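Local coordinates for protein cellulosomal scaffoldin (Acetivibrio cellulolyticus, PDB 3ZUC) that binds crystalline cellulose through this family 3b carbohydrate-binding module, one domain of a large cellulosome scaffoldin that probably also carries cellulase activity, at residues N34-L38 with A39-L43; S62-S66 with S67-G71. One frame throughout, in Å; residues are numbered along the deposited sequence. Where two conformers were deposited one is given.

Interaction 1 of 2, residues N34-L38 with A39-L43; sequences NAINL and ADVKL
N37 leans over the start of the short 3-10 turn L38-D40 and meets it with every part of its side chain. Its CB lies 3.9 Å from D40 OD2. CG is anti to the backbone N (chi1 -171°), which carries the amide forward over the turn. There the two ends part: OD1 accepts the backbone N-H of A39, and A39 N lies 3.1 Å from N37 OD1, while ND2 faces D40 OD2 at 3.8 Å, too far for a hydrogen bond. The bond to OD1 closes an Asx turn. The A39 donor stands above the plane of the side-chain carbonyl, 43° out of it, and the methyl of A39 sits against the same oxygen. D40 has its CG beside its own backbone N and brings its carboxylate back toward N37; the amide and carboxylate planes are 61° apart. Two backbone bonds complete the turn: D40 N donates to N37 O at 3.1 Å, and V41 N to L38 O at 2.9 Å. V41 CG2 meets I36 CG2 at 4.0 Å, the two side chains crossing at about a right angle, and it reaches L38 CD2 more loosely. The turn joins two strands of different sheets in the beta-sandwich: strand 36-37 pairs with strand 97-98, and strand 42-47 lies between strands 83-91 and 140-143. L38 and V41 both rest on F91 of strand 83-91, while I36 and V41 touch L6 of strand 6-12.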
loop_
_atom_site.group_PDB
_atom_site.type_symbol
_atom_site.label_atom_id
_atom_site.label_comp_id
_atom_site.label_asym_id
_atom_site.label_seq_id
_atom_site.Cartn_x
_atom_site.Cartn_y
_atom_site.Cartn_z
ATOM N N ASN A 34 22.050 6.158 1.698
ATOM C CA ASN A 34 21.560 7.304 2.458
ATOM C C ASN A 34 20.189 7.013 3.035
ATOM O O ASN A 34 19.372 6.336 2.423
ATOM C CB ASN A 34 21.512 8.565 1.593
ATOM C CG ASN A 34 22.891 9.022 1.164
ATOM O OD1 ASN A 34 23.595 9.682 1.919
ATOM N ND2 ASN A 34 23.290 8.659 -0.047
ATOM N N ALA A 35 19.932 7.512 4.233
ATOM C CA ALA A 35 18.640 7.283 4.870
ATOM C C ALA A 35 17.502 7.916 4.076
ATOM O O ALA A 35 17.670 8.911 3.364
ATOM C CB ALA A 35 18.648 7.824 6.295
ATOM N N ILE A 36 16.338 7.295 4.200
ATOM C CA ILE A 36 15.133 7.774 3.562
ATOM C C ILE A 36 14.184 8.300 4.630
ATOM O O ILE A 36 13.898 7.613 5.625
ATOM C CB ILE A 36 14.464 6.630 2.777
ATOM C CG1 ILE A 36 15.279 6.344 1.508
ATOM C CG2 ILE A 36 13.023 6.984 2.435
ATOM C CD1 ILE A 36 14.880 5.094 0.774
ATOM N N ASN A 37 13.671 9.504 4.417
ATOM C CA ASN A 37 12.695 10.097 5.331
ATOM C C ASN A 37 11.296 9.548 5.062
ATOM O O ASN A 37 10.677 9.888 4.048
ATOM C CB ASN A 37 12.700 11.626 5.206
ATOM C CG ASN A 37 11.856 12.294 6.279
ATOM O OD1 ASN A 37 11.072 11.638 6.960
ATOM N ND2 ASN A 37 11.996 13.602 6.418
ATOM N N LEU A 38 10.788 8.713 5.955
ATOM C CA LEU A 38 9.522 8.053 5.706
ATOM C C LEU A 38 8.353 9.015 5.641
ATOM O O LEU A 38 7.348 8.705 4.994
ATOM C CB LEU A 38 9.263 6.981 6.755
ATOM C CG LEU A 38 10.157 5.744 6.604
ATOM C CD1 LEU A 38 10.057 4.871 7.845
ATOM C CD2 LEU A 38 9.811 4.930 5.391
ATOM N N ALA A 39 8.459 10.182 6.272
ATOM C CA ALA A 39 7.354 11.136 6.232
ATOM C C ALA A 39 7.005 11.566 4.820
ATOM O O ALA A 39 5.885 11.995 4.566
ATOM C CB ALA A 39 7.671 12.361 7.084
ATOM N N ASP A 40 7.952 11.441 3.897
ATOM C CA ASP A 40 7.697 11.811 2.513
ATOM C C ASP A 40 7.266 10.646 1.640
ATOM O O ASP A 40 7.009 10.848 0.458
ATOM C CB ASP A 40 8.939 12.452 1.926
ATOM C CG ASP A 40 9.245 13.755 2.576
ATOM O OD1 ASP A 40 8.309 14.576 2.712
ATOM O OD2 ASP A 40 10.390 13.939 3.002
ATOM N N VAL A 41 7.178 9.444 2.196
ATOM C CA VAL A 41 6.844 8.263 1.404
ATOM C C VAL A 41 5.339 7.997 1.451
ATOM O O VAL A 41 4.727 8.018 2.522
ATOM C CB VAL A 41 7.621 7.034 1.919
ATOM C CG1 VAL A 41 7.165 5.776 1.219
ATOM C CG2 VAL A 41 9.113 7.231 1.719
ATOM N N LYS A 42 4.753 7.724 0.292
ATOM C CA LYS A 42 3.365 7.289 0.201
ATOM C C LYS A 42 3.321 5.965 -0.555
ATOM O O LYS A 42 4.220 5.675 -1.361
ATOM C CB LYS A 42 2.489 8.328 -0.530
ATOM C CG LYS A 42 2.563 9.743 0.075
ATOM C CD LYS A 42 1.785 10.796 -0.697
ATOM C CE LYS A 42 1.874 12.159 0.004
ATOM N NZ LYS A 42 1.412 13.278 -0.857
ATOM N N LEU A 43 2.267 5.190 -0.313
ATOM C CA LEU A 43 2.032 3.933 -1.016
ATOM C C LEU A 43 0.610 3.930 -1.549
ATOM O O LEU A 43 -0.290 4.433 -0.881
ATOM C CB LEU A 43 2.184 2.727 -0.069
ATOM C CG LEU A 43 3.456 2.695 0.769
ATOM C CD1 LEU A 43 3.387 1.602 1.812
ATOM C CD2 LEU A 43 4.678 2.536 -0.110
#

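Interaction 2 of 2, residues S62-S66 with S67-G71; sequences SPVGS and SNVTG
S67 sits in the 3-10 turn S66-N68, and N68, next along, grips the loop before it twice. Its backbone N donates to G65 O at 2.9 Å. Its side chain, with CG beside the backbone N, swings back so that ND2 donates to V64 O, also at 2.9 Å and fairly straight (158°), with the acceptor almost in the plane of the amide. The other end of that amide is engaged too, OD1 bonding to S92 OG. The oxygen that ND2 holds belongs to a type I beta turn, S62-G65, closed by G65 N to S62 O at 2.9 Å. G65 leaves it with a positive phi of 102°, where a CB would jam against the carbonyl O of V64 and run into N68 ND2, so the position calls for glycine. Here, in the beta-sandwich, the chain passes from edge strand 55-61 of one sheet to edge strand 69-80 of the other. V69 begins that second strand. Its N donates to S66 O at 3.1 Å, and its CG2 packs on V64 CG2 at 3.9 Å, with S62 CB slightly farther off. Inward, V69 also touches V106 and C59 of the facing sheet.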
loop_
_atom_site.group_PDB
_atom_site.type_symbol
_atom_site.label_atom_id
_atom_site.label_comp_id
_atom_site.label_asym_id
_atom_site.label_seq_id
_atom_site.Cartn_x
_atom_site.Cartn_y
_atom_site.Cartn_z
ATOM N N SER A 62 3.627 -2.159 12.210
ATOM C CA SER A 62 4.816 -1.794 11.484
ATOM C C SER A 62 5.898 -1.519 12.520
ATOM O O SER A 62 5.604 -0.941 13.560
ATOM C CB SER A 62 4.617 -0.518 10.671
ATOM O OG SER A 62 5.785 -0.175 9.944
ATOM N N PRO A 63 7.164 -1.855 12.218
ATOM C CA PRO A 63 8.233 -1.499 13.152
ATOM C C PRO A 63 8.306 -0.000 13.483
ATOM O O PRO A 63 8.834 0.381 14.527
ATOM C CB PRO A 63 9.497 -1.962 12.415
ATOM C CG PRO A 63 9.055 -3.030 11.500
ATOM C CD PRO A 63 7.667 -2.670 11.092
ATOM N N VAL A 64 7.823 0.856 12.592
ATOM C CA VAL A 64 7.902 2.292 12.845
ATOM C C VAL A 64 6.828 2.774 13.805
ATOM O O VAL A 64 6.823 3.945 14.159
ATOM C CB VAL A 64 7.849 3.115 11.544
ATOM C CG1 VAL A 64 8.930 2.648 10.607
ATOM C CG2 VAL A 64 6.457 3.036 10.897
ATOM N N GLY A 65 5.924 1.879 14.218
ATOM C CA GLY A 65 4.830 2.214 15.107
ATOM C C GLY A 65 3.567 2.360 14.301
ATOM O O GLY A 65 3.447 3.266 13.472
ATOM N N SER A 66 2.626 1.447 14.512
ATOM C CA SER A 66 1.436 1.397 13.679
ATOM C C SER A 66 0.645 2.699 13.707
ATOM O O SER A 66 0.010 3.047 12.707
ATOM C CB SER A 66 0.550 0.214 14.055
ATOM O OG SER A 66 0.003 0.389 15.327
ATOM N N SER A 67 0.670 3.426 14.820
ATOM C CA SER A 67 -0.072 4.687 14.897
ATOM C C SER A 67 0.501 5.770 13.981
ATOM O O SER A 67 -0.172 6.771 13.723
ATOM C CB SER A 67 -0.126 5.222 16.337
ATOM O OG SER A 67 1.142 5.617 16.779
ATOM N N ASN A 68 1.718 5.557 13.490
ATOM C CA ASN A 68 2.366 6.489 12.581
ATOM C C ASN A 68 2.037 6.213 11.115
ATOM O O ASN A 68 2.519 6.924 10.244
ATOM C CB ASN A 68 3.874 6.444 12.808
ATOM C CG ASN A 68 4.235 6.915 14.173
ATOM O OD1 ASN A 68 3.710 7.920 14.634
ATOM N ND2 ASN A 68 5.152 6.230 14.824
ATOM N N VAL A 69 1.219 5.195 10.847
ATOM C CA VAL A 69 0.886 4.776 9.492
ATOM C C VAL A 69 -0.612 4.906 9.315
ATOM O O VAL A 69 -1.371 4.271 10.049
ATOM C CB VAL A 69 1.302 3.316 9.276
ATOM C CG1 VAL A 69 0.977 2.880 7.858
ATOM C CG2 VAL A 69 2.776 3.096 9.608
ATOM N N THR A 70 -1.036 5.755 8.389
ATOM C CA THR A 70 -2.459 6.019 8.191
ATOM C C THR A 70 -2.829 5.897 6.719
ATOM O O THR A 70 -1.963 5.924 5.835
ATOM C CB THR A 70 -2.856 7.391 8.737
ATOM O OG1 THR A 70 -2.064 8.386 8.101
ATOM C CG2 THR A 70 -2.664 7.450 10.248
ATOM N N GLY A 71 -4.123 5.753 6.461
ATOM C CA GLY A 71 -4.611 5.542 5.119
ATOM C C GLY A 71 -5.825 6.385 4.833
ATOM O O GLY A 71 -6.677 6.609 5.703
#

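In the fold
Interactions 1 and 2 come in series, their centres 13 Å apart, and they touch where L38 CD1 packs on V64 CG1 at 3.7 Å. Each is a 3-10 turn leading into a strand of the same five-stranded sheet, strand 83-91 running between strands 42-47 and 69-80. F91 of strand 83-91 is shared, meeting L38 and V41 from one turn and V69 from the other. The backbone bonds of D40 and V41 correspond to those of N68 and V69, but the bracing asparagine precedes one turn (N37) and ends the other (N68). Both lie away from the calcium site; the side chain of I36 is about 9 Å from the nickel ion held by G1, S2 and H3.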